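Local structure of dinoflagellate luciferase (Lingulodinium polyedrum, 1VPR) at residues A[26-31]-A[47-52]; A[87-92]-A[283-288]; A[166-171]-A[302-307]; A[206-211]-A[310-315]; A[215-220]-A[227-232]. The protein catalyses the oxygen-dependent oxidation of dinoflagellate luciferin, with emission of blue light, this chain being the third of its three homologous luciferase domains. All blocks are in the same frame, centred on the assembly; numbering follows the deposited sequence.

Overall arrangement
Interaction 1 comes first along the chain, in the helical bundle domain, its centre about 22 Å from that of the chain. The other four belong to the catalytic domain, of the calycin superfamily, and reach one ten-stranded antiparallel sheet. Interactions 2 and 3, centres about 9 Å apart, use neighbouring strands 285-294 and 297-307 respectively, interaction 2 packing helix 87-100 on the former. Interactions 4 and 5, centres about 7 Å apart, meet through strands 206-212 and 215-219. Strand 163-169 joins the two groups, pairing with 297-307 and 206-212. Segments of interactions 2, 3 and 4 alternate along the chain; interaction 5 falls between those of interaction 4. Interaction 3 unites the sheet's first and last strands in chain order.

Interaction 1. Residues A[26-31]-A[47-52]; sequences GDNFKN and MEVGGK
Asn28 and Val49 bring an amide nitrogen against a branched methyl end, their side chains crossing at a slant. ND2 of Asn28 does the touching, 3.5 Å from Val49 CG1 and only slightly farther from CG2, so it rests against both methyls. With CG1 anti to the backbone N (chi1 -174°), Val49 turns this methyl toward the amide. Selenomethionine Met47, two residues earlier on the same strand, brings its CE methyl to 4.3 Å from Asn28 ND2. The polar end of the amide is met from outside the pair: ND2 is hydrogen-bonded to the hydroxyl of Tyr60. Beside this contact the backbones approach, with Gly26 CA 4.6 Å from Gly50 CA. Gly50 and Gly51 are the two central residues of a type I' turn from Val49 to Lys52, fixed by Val49 N to Lys52 O (2.8 Å) and Lys52 N to Val49 O (2.9 Å). The turn joins strands 47-49 and 52-54 in a tight hairpin; Tyr60 of helix 57-65 packs on Phe29, Met47 and Val49 and so ties this hairpin to strand 29-30.

Interaction 2. Residues A[87-92]-A[283-288]; sequences SEVQAM and GPYTFM
A pair of Met-aromatic contacts joins Met92 of helix 87-100 to Tyr285 and Phe287 of strand 285-294. The residue is selenomethionine, and its SE lies at the edge of the Tyr285 ring, practically in the ring plane, 3.7 Å from CD2. The two side chains cross at about a right angle. Phe287 receives the same selenium more obliquely, its ring centroid 5.3 Å from Met92 SE, while Met92 CB lies near its CZ. The turn about the CG-SE bond (chi3 110°) carries the terminal CE of Met92 across to Gly283, 3.5 Å from its CA. That contact is tight, and a CB on Gly283 would clash with the methyl where it now lies. Gly283 and Pro284 form the connection of a beta hairpin between strands 271-282 and 285-294 of the barrel, and the start of the helix lies against this end of it; the axes of helix 87-92 and strand 285-288 run at 50° to each other. Pro284 covers one face of the Tyr285 ring, its CG 3.7 Å above the centre. One turn back along the helix, Val89 splits its methyls between the two rings: CG2 approaches Tyr285 CE2 at 3.8 Å, and CG1 approaches Phe287 CZ at 4.2 Å. Val282 of the preceding strand touches both Met92 and Phe287, and Cys81 touches both Val89 and Tyr285.

Interaction 3. Residues A[166-171]-A[302-307]; sequences ITVSGG and FYVKVS
Ile166 and Val304 face each other as an antiparallel hydrogen-bonded pair, Ile166 N giving to Val304 O at 2.9 Å and Val304 N returning to Ile166 O at 2.8 Å. One residue on, Thr167 and Tyr303 form a non-hydrogen-bonded pair with side chains side by side, Thr167 OG1 lying 3.3 Å from Tyr303 CE2. The pairing then slips. Phe302 O accepts from two successive amides on the same face of its plane, Val168 N at 2.7 Å and Ser169 N at 3.2 Å; the second bond is the more bent, 141° at the hydrogen. Phe302 N closes the pattern by giving to Ser169 O at 2.9 Å. Val168, at the bulge, crosses Val304 at about a right angle, CG1 to CG1 3.6 Å. Ile166 has its CG1 beside the backbone N (chi1 -69°), which sets it against both methyls of Val306; Ile166 CG1 lies 3.7 Å from Val306 CG1. Ser169 CB rests on Phe302 CB and the start of its ring.

Farther out, the polar ends are held by neighbouring parts of the chain: Thr167 OG1 bonds to Gly204 O, and Tyr303 OH to Gln290 OE1. Helix 87-100 covers the side of Val168, Ser169 and Phe302, with Thr93 on Val168 and Leu96 on Phe302. Val168 and Ser169 opposite Phe302 make a classic beta bulge, set where the first and last strands of the antiparallel calycin barrel are joined.

Interaction 4. Residues A[206-211]-A[310-315]; sequences YLRINQ and PESDPI
Arg208 and Asn210 of strand 206-212 each hold a backbone carbonyl of the loop 310-315. On the tight side, Asn210 ND2 gives to Ser312 O at 2.8 Å; the oxygen lies in the amide plane, whereas the nitrogen stands above the carbonyl plane. Pro310 is wedged against the strand backbone, its CB 3.4 Å from Ile209 O. Arg208 runs extended past Pro310, and its NH2 bonds Pro310 O at 2.9 Å, with the oxygen in the guanidinium plane. NE and NH1 bond the carbonyls of Gly68 and Lys70, which fixes the rotation of the group. Toward the rim, the Pro314 and Asn210 side chains cross at about a right angle, with Pro314 CG 3.7 Å from Asn210 OD1. The looser side lies toward exposed Glu311: its OE1 is 4.8 Å from Arg208 NH2, bridged by a water that accepts from NH2 at 2.8 Å and gives only a weak bond to the carboxylate. A leucine in place of Arg208 would probably leave the carbonyls of Gly68, Lys70 and Pro310 without their guanidinium donors and the loop's start less firmly tied. The arrangement is that of a non-regular segment leaving the last strand of a calycin barrel and laid back across an earlier strand.

Interaction 5. Residues A[215-220]-A[227-232]; sequences VCTVDA and RAKRTW
Arg230 curls back beside its own backbone and across to strand 215-219, gripping Val218 O twice: its backbone N gives at 3.1 Å and its NH1 at 2.9 Å, from opposite faces of the carbonyl plane. The side chain starts between backbone N and carbonyl carbon (chi1 79°) and bends twice more, which brings the guanidinium back over the hairpin. Ala220 CB sits over one face of that group, 3.7 Å above its plane. NH2 bonds Arg227 O at 2.7 Å, somewhat out of the guanidinium plane, while Val218 O and Ala228 O lie at the edge, NH1 giving the latter a weak bond. A methionine in place of Arg230 would probably leave Val218 O without its second donor, Arg227 O without this one and Glu240 without its salt bridge from NE. Farther along the same face, Cys216 CB makes a CH-pi contact with Trp232, 3.8 Å from the centroid of the six-membered ring. Regular antiparallel backbone bonds join the strands, among them Val218 N to Arg230 O at 2.7 Å. The hairpin's open end is thus packed by an indole and its turn end held by a buried arginine, its charge probably balanced by Glu240, while backbone carbonyls accept from its N-H groups.

Interaction 1. Residues A[26-31]-A[47-52]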
# COMPACT_ATOMS: atom_id res chain seq x y z
N GLY A 26 -8.68 -22.07 -2.38
CA GLY A 26 -9.02 -22.39 -3.76
C GLY A 26 -8.22 -21.58 -4.75
O GLY A 26 -7.01 -21.43 -4.60
N ASP A 27 -8.89 -21.02 -5.76
CA ASP A 27 -8.20 -20.25 -6.78
C ASP A 27 -8.12 -18.74 -6.52
O ASP A 27 -7.82 -17.96 -7.43
CB ASP A 27 -8.87 -20.49 -8.14
CG ASP A 27 -7.93 -20.25 -9.30
OD1 ASP A 27 -6.97 -21.05 -9.48
OD2 ASP A 27 -8.14 -19.26 -10.04
N ASN A 28 -8.35 -18.31 -5.28
CA ASN A 28 -8.29 -16.88 -4.99
C ASN A 28 -6.90 -16.27 -5.16
O ASN A 28 -6.77 -15.08 -5.46
CB ASN A 28 -8.82 -16.61 -3.57
CG ASN A 28 -10.34 -16.64 -3.51
OD1 ASN A 28 -10.99 -17.01 -4.48
ND2 ASN A 28 -10.90 -16.25 -2.36
N PHE A 29 -5.86 -17.09 -4.99
CA PHE A 29 -4.47 -16.64 -5.11
C PHE A 29 -3.78 -17.29 -6.30
O PHE A 29 -3.71 -18.53 -6.38
CB PHE A 29 -3.68 -16.98 -3.83
CG PHE A 29 -4.13 -16.22 -2.61
CD1 PHE A 29 -3.40 -15.13 -2.15
CD2 PHE A 29 -5.30 -16.57 -1.95
CE1 PHE A 29 -3.83 -14.40 -1.04
CE2 PHE A 29 -5.74 -15.85 -0.84
CZ PHE A 29 -5.00 -14.76 -0.39
N LYS A 30 -3.26 -16.49 -7.22
CA LYS A 30 -2.59 -17.04 -8.40
C LYS A 30 -1.69 -16.00 -9.07
O LYS A 30 -2.00 -14.81 -9.07
CB LYS A 30 -3.62 -17.55 -9.42
CG LYS A 30 -4.28 -16.45 -10.24
CD LYS A 30 -4.90 -15.41 -9.34
CE LYS A 30 -5.23 -14.13 -10.07
NZ LYS A 30 -5.78 -13.15 -9.09
N ASN A 31 -0.57 -16.46 -9.63
CA ASN A 31 0.39 -15.60 -10.31
C ASN A 31 0.84 -14.41 -9.45
O ASN A 31 1.15 -13.33 -9.97
CB ASN A 31 -0.19 -15.11 -11.64
CG ASN A 31 -0.30 -16.24 -12.66
OD1 ASN A 31 -0.82 -16.06 -13.76
ND2 ASN A 31 0.18 -17.42 -12.28
N MSE A 47 -19.85 -15.27 2.06
CA MSE A 47 -19.14 -15.78 0.89
C MSE A 47 -18.48 -17.11 1.23
O MSE A 47 -18.31 -17.45 2.40
CB MSE A 47 -18.05 -14.80 0.45
CG MSE A 47 -16.77 -14.88 1.27
SE MSE A 47 -15.45 -13.69 0.55
CE MSE A 47 -14.58 -14.85 -0.73
N GLU A 48 -18.09 -17.86 0.21
CA GLU A 48 -17.47 -19.15 0.44
C GLU A 48 -16.21 -19.30 -0.41
O GLU A 48 -16.22 -19.00 -1.60
CB GLU A 48 -18.46 -20.27 0.13
CG GLU A 48 -17.89 -21.66 0.31
CD GLU A 48 -18.95 -22.73 0.18
OE1 GLU A 48 -18.58 -23.92 0.13
OE2 GLU A 48 -20.16 -22.38 0.14
N VAL A 49 -15.14 -19.77 0.23
CA VAL A 49 -13.85 -19.97 -0.43
C VAL A 49 -13.40 -21.41 -0.26
O VAL A 49 -13.22 -21.88 0.87
CB VAL A 49 -12.74 -19.07 0.17
CG1 VAL A 49 -11.46 -19.21 -0.65
CG2 VAL A 49 -13.19 -17.62 0.23
N GLY A 50 -13.21 -22.10 -1.38
CA GLY A 50 -12.75 -23.47 -1.35
C GLY A 50 -13.34 -24.30 -0.23
O GLY A 50 -12.61 -24.92 0.55
N GLY A 51 -14.67 -24.31 -0.12
CA GLY A 51 -15.30 -25.10 0.92
C GLY A 51 -15.67 -24.36 2.20
O GLY A 51 -16.77 -24.57 2.73
N LYS A 52 -14.78 -23.51 2.71
CA LYS A 52 -15.07 -22.77 3.93
C LYS A 52 -15.98 -21.60 3.62
O LYS A 52 -15.70 -20.80 2.73
CB LYS A 52 -13.78 -22.26 4.57

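Interaction 2. Residues A[87-92]-A[283-288]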
# COMPACT_ATOMS: atom_id res chain seq x y z
N SER A 87 2.90 -3.85 26.15
CA SER A 87 2.49 -2.58 26.74
C SER A 87 3.49 -1.46 26.54
O SER A 87 3.10 -0.30 26.41
CB SER A 87 2.19 -2.77 28.24
OG SER A 87 3.28 -3.39 28.91
N GLU A 88 4.77 -1.80 26.50
CA GLU A 88 5.81 -0.79 26.32
C GLU A 88 5.67 -0.09 24.99
O GLU A 88 5.63 1.14 24.92
CB GLU A 88 7.17 -1.45 26.38
CG GLU A 88 8.13 -0.80 27.34
CD GLU A 88 7.95 -1.30 28.76
OE1 GLU A 88 7.13 -0.70 29.52
OE2 GLU A 88 8.63 -2.30 29.11
N VAL A 89 5.61 -0.87 23.91
CA VAL A 89 5.47 -0.32 22.57
C VAL A 89 4.15 0.42 22.45
O VAL A 89 4.09 1.48 21.82
CB VAL A 89 5.57 -1.46 21.51
CG1 VAL A 89 5.08 -0.99 20.15
CG2 VAL A 89 7.03 -1.94 21.43
N GLN A 90 3.09 -0.11 23.06
CA GLN A 90 1.78 0.56 23.03
C GLN A 90 1.86 1.99 23.58
O GLN A 90 1.33 2.92 22.97
CB GLN A 90 0.77 -0.21 23.88
CG GLN A 90 0.27 -1.50 23.26
CD GLN A 90 -0.75 -2.21 24.16
OE1 GLN A 90 -1.82 -1.66 24.46
NE2 GLN A 90 -0.41 -3.42 24.62
N ALA A 91 2.50 2.16 24.73
CA ALA A 91 2.61 3.50 25.31
C ALA A 91 3.42 4.45 24.43
O ALA A 91 3.10 5.65 24.32
CB ALA A 91 3.24 3.40 26.70
N MSE A 92 4.48 3.95 23.81
CA MSE A 92 5.26 4.83 22.96
C MSE A 92 4.38 5.21 21.78
O MSE A 92 4.39 6.35 21.32
CB MSE A 92 6.51 4.13 22.45
CG MSE A 92 7.47 3.72 23.54
SE MSE A 92 8.86 2.53 22.89
CE MSE A 92 10.35 3.71 23.01
N GLY A 283 13.15 5.59 22.02
CA GLY A 283 13.70 4.64 22.97
C GLY A 283 14.70 3.75 22.25
O GLY A 283 15.49 4.24 21.43
N PRO A 284 14.68 2.43 22.50
CA PRO A 284 15.61 1.48 21.88
C PRO A 284 15.14 0.95 20.53
O PRO A 284 15.78 0.06 19.97
CB PRO A 284 15.64 0.36 22.90
CG PRO A 284 14.14 0.25 23.21
CD PRO A 284 13.75 1.73 23.41
N TYR A 285 14.03 1.50 20.03
CA TYR A 285 13.41 1.04 18.77
C TYR A 285 13.42 2.02 17.62
O TYR A 285 13.72 3.20 17.79
CB TYR A 285 11.94 0.69 18.98
CG TYR A 285 11.72 -0.34 20.05
CD1 TYR A 285 12.31 -1.60 19.96
CD2 TYR A 285 10.90 -0.06 21.16
CE1 TYR A 285 12.10 -2.56 20.95
CE2 TYR A 285 10.69 -1.04 22.17
CZ TYR A 285 11.30 -2.28 22.04
OH TYR A 285 11.15 -3.24 23.02
N THR A 286 13.05 1.51 16.44
CA THR A 286 12.91 2.34 15.27
C THR A 286 11.45 2.23 14.85
O THR A 286 10.91 1.13 14.75
CB THR A 286 13.82 1.87 14.10
OG1 THR A 286 15.19 2.00 14.47
CG2 THR A 286 13.56 2.74 12.84
N PHE A 287 10.79 3.36 14.64
CA PHE A 287 9.40 3.35 14.23
C PHE A 287 9.26 3.96 12.85
O PHE A 287 10.14 4.67 12.36
CB PHE A 287 8.52 4.17 15.20
CG PHE A 287 8.17 3.46 16.48
CD1 PHE A 287 9.12 3.28 17.48
CD2 PHE A 287 6.88 2.98 16.68
CE1 PHE A 287 8.78 2.64 18.66
CE2 PHE A 287 6.54 2.33 17.86
CZ PHE A 287 7.49 2.16 18.85
N MSE A 288 8.13 3.68 12.22
CA MSE A 288 7.84 4.25 10.93
C MSE A 288 6.45 4.83 11.03
O MSE A 288 5.53 4.14 11.48
CB MSE A 288 7.86 3.19 9.80
CG MSE A 288 7.24 3.74 8.52
SE MSE A 288 7.34 2.52 7.00
CE MSE A 288 9.07 2.91 6.50

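Interaction 3. Residues A[166-171]-A[302-307]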
# COMPACT_ATOMS: atom_id res chain seq x y z
N ILE A 166 6.21 -4.10 11.78
CA ILE A 166 4.93 -4.59 12.27
C ILE A 166 4.03 -3.43 12.68
O ILE A 166 4.41 -2.56 13.48
CB ILE A 166 5.14 -5.55 13.48
CG1 ILE A 166 5.78 -6.85 13.02
CG2 ILE A 166 3.80 -5.81 14.19
CD1 ILE A 166 4.97 -7.61 11.95
N THR A 167 2.82 -3.42 12.14
CA THR A 167 1.84 -2.38 12.43
C THR A 167 1.43 -2.36 13.89
O THR A 167 1.01 -3.39 14.46
CB THR A 167 0.59 -2.60 11.59
OG1 THR A 167 0.96 -2.70 10.21
CG2 THR A 167 -0.40 -1.45 11.80
N VAL A 168 1.52 -1.17 14.50
CA VAL A 168 1.13 -1.05 15.90
C VAL A 168 -0.00 -0.04 16.08
O VAL A 168 -0.54 0.12 17.17
CB VAL A 168 2.36 -0.71 16.82
CG1 VAL A 168 3.30 -1.92 16.88
CG2 VAL A 168 3.13 0.53 16.29
N SER A 169 -0.39 0.62 15.00
CA SER A 169 -1.50 1.55 15.09
C SER A 169 -2.04 1.85 13.72
O SER A 169 -1.28 2.04 12.76
CB SER A 169 -1.10 2.87 15.76
OG SER A 169 -2.21 3.75 15.75
N GLY A 170 -3.37 1.89 13.62
CA GLY A 170 -4.00 2.20 12.35
C GLY A 170 -4.18 1.01 11.44
O GLY A 170 -4.44 1.18 10.24
N GLY A 171 -4.04 -0.20 11.97
CA GLY A 171 -4.23 -1.38 11.16
C GLY A 171 -5.68 -1.55 10.75
O GLY A 171 -6.62 -1.25 11.53
N PHE A 302 1.15 3.45 12.14
CA PHE A 302 2.45 3.36 12.80
C PHE A 302 2.93 1.92 12.79
O PHE A 302 2.12 1.00 13.03
CB PHE A 302 2.40 3.83 14.27
CG PHE A 302 2.26 5.32 14.42
CD1 PHE A 302 1.02 5.93 14.32
CD2 PHE A 302 3.38 6.11 14.66
CE1 PHE A 302 0.89 7.31 14.46
CE2 PHE A 302 3.26 7.48 14.80
CZ PHE A 302 2.01 8.08 14.70
N TYR A 303 4.23 1.74 12.54
CA TYR A 303 4.86 0.41 12.52
C TYR A 303 6.11 0.47 13.38
O TYR A 303 6.76 1.53 13.48
CB TYR A 303 5.34 0.03 11.11
CG TYR A 303 4.36 0.23 9.97
CD1 TYR A 303 4.22 1.48 9.35
CD2 TYR A 303 3.64 -0.83 9.46
CE1 TYR A 303 3.39 1.64 8.23
CE2 TYR A 303 2.81 -0.69 8.33
CZ TYR A 303 2.70 0.55 7.72
OH TYR A 303 1.92 0.67 6.58
N VAL A 304 6.46 -0.66 13.97
CA VAL A 304 7.69 -0.72 14.76
C VAL A 304 8.61 -1.71 14.03
O VAL A 304 8.15 -2.74 13.52
CB VAL A 304 7.43 -1.15 16.23
CG1 VAL A 304 6.81 -2.57 16.28
CG2 VAL A 304 8.75 -1.13 17.00
N LYS A 305 9.90 -1.40 13.93
CA LYS A 305 10.82 -2.28 13.22
C LYS A 305 11.21 -3.49 14.07
O LYS A 305 11.82 -3.35 15.14
CB LYS A 305 12.07 -1.50 12.80
CG LYS A 305 12.72 -2.11 11.58
CD LYS A 305 14.04 -1.46 11.24
CE LYS A 305 14.51 -2.00 9.91
NZ LYS A 305 15.79 -1.34 9.48
N VAL A 306 10.86 -4.69 13.61
CA VAL A 306 11.17 -5.89 14.38
C VAL A 306 12.42 -6.61 13.86
O VAL A 306 13.02 -7.44 14.56
CB VAL A 306 9.94 -6.85 14.44
CG1 VAL A 306 8.75 -6.15 15.16
CG2 VAL A 306 9.52 -7.29 13.03
N SER A 307 12.86 -6.26 12.65
CA SER A 307 14.06 -6.90 12.09
C SER A 307 14.66 -6.14 10.93
O SER A 307 13.94 -5.54 10.17
CB SER A 307 13.71 -8.30 11.57
OG SER A 307 14.89 -8.94 11.11

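Interaction 4. Residues A[206-211]-A[310-315]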
# COMPACT_ATOMS: atom_id res chain seq x y z
N TYR A 206 1.63 -5.73 8.46
CA TYR A 206 3.09 -5.68 8.32
C TYR A 206 3.53 -5.10 6.98
O TYR A 206 2.73 -4.85 6.09
CB TYR A 206 3.65 -7.09 8.36
CG TYR A 206 3.34 -7.86 7.08
CD1 TYR A 206 2.09 -8.42 6.87
CD2 TYR A 206 4.28 -7.97 6.07
CE1 TYR A 206 1.78 -9.08 5.66
CE2 TYR A 206 3.99 -8.61 4.85
CZ TYR A 206 2.74 -9.16 4.66
OH TYR A 206 2.45 -9.77 3.46
N LEU A 207 4.85 -4.95 6.86
CA LEU A 207 5.50 -4.57 5.61
C LEU A 207 6.87 -5.24 5.65
O LEU A 207 7.49 -5.27 6.70
CB LEU A 207 5.70 -3.06 5.47
CG LEU A 207 4.54 -2.10 5.17
CD1 LEU A 207 5.11 -0.66 5.19
CD2 LEU A 207 3.89 -2.43 3.80
N ARG A 208 7.33 -5.77 4.51
CA ARG A 208 8.67 -6.36 4.39
C ARG A 208 9.25 -5.52 3.25
O ARG A 208 8.67 -5.43 2.17
CB ARG A 208 8.61 -7.83 3.97
CG ARG A 208 8.00 -8.76 5.02
CD ARG A 208 7.90 -10.22 4.49
NE ARG A 208 7.20 -11.11 5.43
CZ ARG A 208 7.78 -11.88 6.35
NH1 ARG A 208 7.02 -12.65 7.14
NH2 ARG A 208 9.10 -11.92 6.50
N ILE A 209 10.39 -4.87 3.49
CA ILE A 209 10.96 -4.00 2.47
C ILE A 209 12.39 -4.36 2.17
O ILE A 209 13.20 -4.58 3.08
CB ILE A 209 10.94 -2.53 2.95
CG1 ILE A 209 9.51 -2.09 3.24
CG2 ILE A 209 11.58 -1.60 1.90
CD1 ILE A 209 9.45 -0.69 3.95
N ASN A 210 12.70 -4.44 0.89
CA ASN A 210 14.05 -4.69 0.44
C ASN A 210 14.33 -3.31 -0.12
O ASN A 210 13.59 -2.84 -0.99
CB ASN A 210 14.08 -5.70 -0.71
CG ASN A 210 14.25 -7.12 -0.22
OD1 ASN A 210 15.38 -7.57 0.02
ND2 ASN A 210 13.14 -7.82 -0.04
N GLN A 211 15.38 -2.67 0.36
CA GLN A 211 15.71 -1.34 -0.14
C GLN A 211 17.16 -1.27 -0.59
O GLN A 211 18.06 -1.69 0.14
CB GLN A 211 15.47 -0.26 0.93
CG GLN A 211 16.10 1.11 0.54
CD GLN A 211 15.81 2.24 1.51
OE1 GLN A 211 15.68 2.03 2.72
NE2 GLN A 211 15.72 3.46 0.99
N PRO A 310 14.13 -8.45 5.80
CA PRO A 310 12.74 -8.59 5.35
C PRO A 310 12.37 -10.07 5.18
O PRO A 310 11.18 -10.42 5.16
CB PRO A 310 12.74 -7.85 4.02
CG PRO A 310 14.13 -8.14 3.48
CD PRO A 310 14.97 -7.88 4.73
N GLU A 311 13.39 -10.92 5.07
CA GLU A 311 13.18 -12.37 4.86
C GLU A 311 12.23 -12.56 3.68
O GLU A 311 11.24 -13.29 3.74
CB GLU A 311 12.61 -13.02 6.13
CG GLU A 311 13.65 -13.10 7.26
CD GLU A 311 13.22 -14.02 8.40
OE1 GLU A 311 12.61 -13.53 9.37
OE2 GLU A 311 13.49 -15.23 8.32
N SER A 312 12.54 -11.86 2.59
CA SER A 312 11.74 -11.89 1.38
C SER A 312 12.65 -11.37 0.28
O SER A 312 13.48 -10.49 0.53
CB SER A 312 10.53 -10.98 1.56
OG SER A 312 9.59 -11.19 0.51
N ASP A 313 12.53 -11.92 -0.92
CA ASP A 313 13.40 -11.51 -2.02
C ASP A 313 12.88 -10.40 -2.93
O ASP A 313 11.70 -10.24 -3.10
CB ASP A 313 13.69 -12.71 -2.92
CG ASP A 313 14.44 -13.81 -2.20
OD1 ASP A 313 14.22 -14.99 -2.57
OD2 ASP A 313 15.24 -13.50 -1.28
N PRO A 314 13.79 -9.62 -3.51
CA PRO A 314 13.38 -8.54 -4.42
C PRO A 314 12.83 -9.18 -5.70
O PRO A 314 13.02 -10.38 -5.93
CB PRO A 314 14.69 -7.83 -4.76
CG PRO A 314 15.58 -8.12 -3.59
CD PRO A 314 15.24 -9.54 -3.21
N ILE A 315 12.14 -8.40 -6.52
CA ILE A 315 11.68 -8.90 -7.82
C ILE A 315 12.16 -7.80 -8.79
O ILE A 315 12.50 -6.68 -8.35
CB ILE A 315 10.14 -9.10 -7.89
CG1 ILE A 315 9.40 -7.83 -7.45
CG2 ILE A 315 9.73 -10.28 -7.02
CD1 ILE A 315 7.91 -7.84 -7.84
O HOH W 1 9.77 -13.91 8.32

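Interaction 5. Residues A[215-220]-A[227-232]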
# COMPACT_ATOMS: atom_id res chain seq x y z
N VAL A 215 15.68 2.24 -5.02
CA VAL A 215 14.84 1.15 -5.56
C VAL A 215 14.45 0.24 -4.40
O VAL A 215 15.30 -0.14 -3.59
CB VAL A 215 15.60 0.33 -6.63
CG1 VAL A 215 14.81 -0.94 -6.99
CG2 VAL A 215 15.79 1.19 -7.88
N CYS A 216 13.16 -0.07 -4.30
CA CYS A 216 12.68 -0.94 -3.23
C CYS A 216 11.70 -1.99 -3.72
O CYS A 216 10.98 -1.75 -4.69
CB CYS A 216 11.90 -0.15 -2.19
SG CYS A 216 12.80 1.02 -1.19
N THR A 217 11.66 -3.12 -3.04
CA THR A 217 10.65 -4.15 -3.30
C THR A 217 9.88 -4.18 -1.98
O THR A 217 10.48 -4.22 -0.90
CB THR A 217 11.25 -5.51 -3.56
OG1 THR A 217 11.88 -5.48 -4.85
CG2 THR A 217 10.14 -6.58 -3.56
N VAL A 218 8.56 -4.12 -2.04
CA VAL A 218 7.74 -4.08 -0.85
C VAL A 218 6.67 -5.18 -0.83
O VAL A 218 5.92 -5.35 -1.79
CB VAL A 218 7.02 -2.69 -0.71
CG1 VAL A 218 6.14 -2.65 0.55
CG2 VAL A 218 8.06 -1.58 -0.66
N ASP A 219 6.64 -5.93 0.26
CA ASP A 219 5.64 -6.97 0.46
C ASP A 219 4.64 -6.29 1.38
O ASP A 219 5.01 -5.78 2.45
CB ASP A 219 6.26 -8.20 1.13
CG ASP A 219 7.34 -8.83 0.27
OD1 ASP A 219 7.01 -9.56 -0.67
OD2 ASP A 219 8.54 -8.57 0.50
N ALA A 220 3.38 -6.25 0.93
CA ALA A 220 2.28 -5.62 1.67
C ALA A 220 1.14 -6.62 1.82
O ALA A 220 1.12 -7.64 1.15
CB ALA A 220 1.78 -4.39 0.91
N ARG A 227 -1.77 -7.36 -5.26
CA ARG A 227 -0.42 -7.85 -5.54
C ARG A 227 0.38 -7.95 -4.23
O ARG A 227 0.48 -6.99 -3.48
CB ARG A 227 0.28 -6.94 -6.58
CG ARG A 227 1.76 -7.25 -6.82
CD ARG A 227 2.29 -6.73 -8.15
NE ARG A 227 1.60 -5.55 -8.67
CZ ARG A 227 1.47 -5.29 -9.97
NH1 ARG A 227 1.99 -6.14 -10.87
NH2 ARG A 227 0.81 -4.21 -10.39
N ALA A 228 0.92 -9.14 -3.95
CA ALA A 228 1.66 -9.36 -2.72
C ALA A 228 2.98 -8.59 -2.68
O ALA A 228 3.37 -8.07 -1.63
CB ALA A 228 1.94 -10.88 -2.55
N LYS A 229 3.65 -8.53 -3.82
CA LYS A 229 4.96 -7.89 -3.92
C LYS A 229 5.06 -6.91 -5.08
O LYS A 229 4.64 -7.23 -6.20
CB LYS A 229 6.03 -8.96 -4.15
CG LYS A 229 6.03 -10.07 -3.12
CD LYS A 229 6.99 -11.22 -3.47
CE LYS A 229 8.41 -10.74 -3.54
NZ LYS A 229 8.97 -10.58 -2.17
N ARG A 230 5.64 -5.73 -4.83
CA ARG A 230 5.83 -4.75 -5.90
C ARG A 230 7.22 -4.13 -5.75
O ARG A 230 7.78 -4.06 -4.65
CB ARG A 230 4.77 -3.62 -5.85
CG ARG A 230 5.00 -2.52 -4.80
CD ARG A 230 4.46 -2.90 -3.44
NE ARG A 230 3.02 -3.14 -3.51
CZ ARG A 230 2.42 -4.27 -3.12
NH1 ARG A 230 3.15 -5.27 -2.65
NH2 ARG A 230 1.10 -4.41 -3.20
N THR A 231 7.79 -3.75 -6.88
CA THR A 231 9.11 -3.11 -6.89
C THR A 231 8.92 -1.78 -7.61
O THR A 231 8.26 -1.71 -8.65
CB THR A 231 10.15 -3.94 -7.67
OG1 THR A 231 10.40 -5.18 -6.98
CG2 THR A 231 11.47 -3.20 -7.78
N TRP A 232 9.51 -0.72 -7.08
CA TRP A 232 9.39 0.58 -7.72
C TRP A 232 10.67 1.39 -7.55
O TRP A 232 11.57 1.00 -6.81
CB TRP A 232 8.17 1.35 -7.16
CG TRP A 232 7.97 1.28 -5.68
CD1 TRP A 232 7.00 0.56 -5.02
CD2 TRP A 232 8.76 1.91 -4.66
NE1 TRP A 232 7.15 0.69 -3.66
CE2 TRP A 232 8.22 1.50 -3.41
CE3 TRP A 232 9.88 2.76 -4.67
CZ2 TRP A 232 8.77 1.92 -2.18
CZ3 TRP A 232 10.42 3.17 -3.45
CH2 TRP A 232 9.86 2.75 -2.23
O HOH W 2 2.55 -9.83 0.82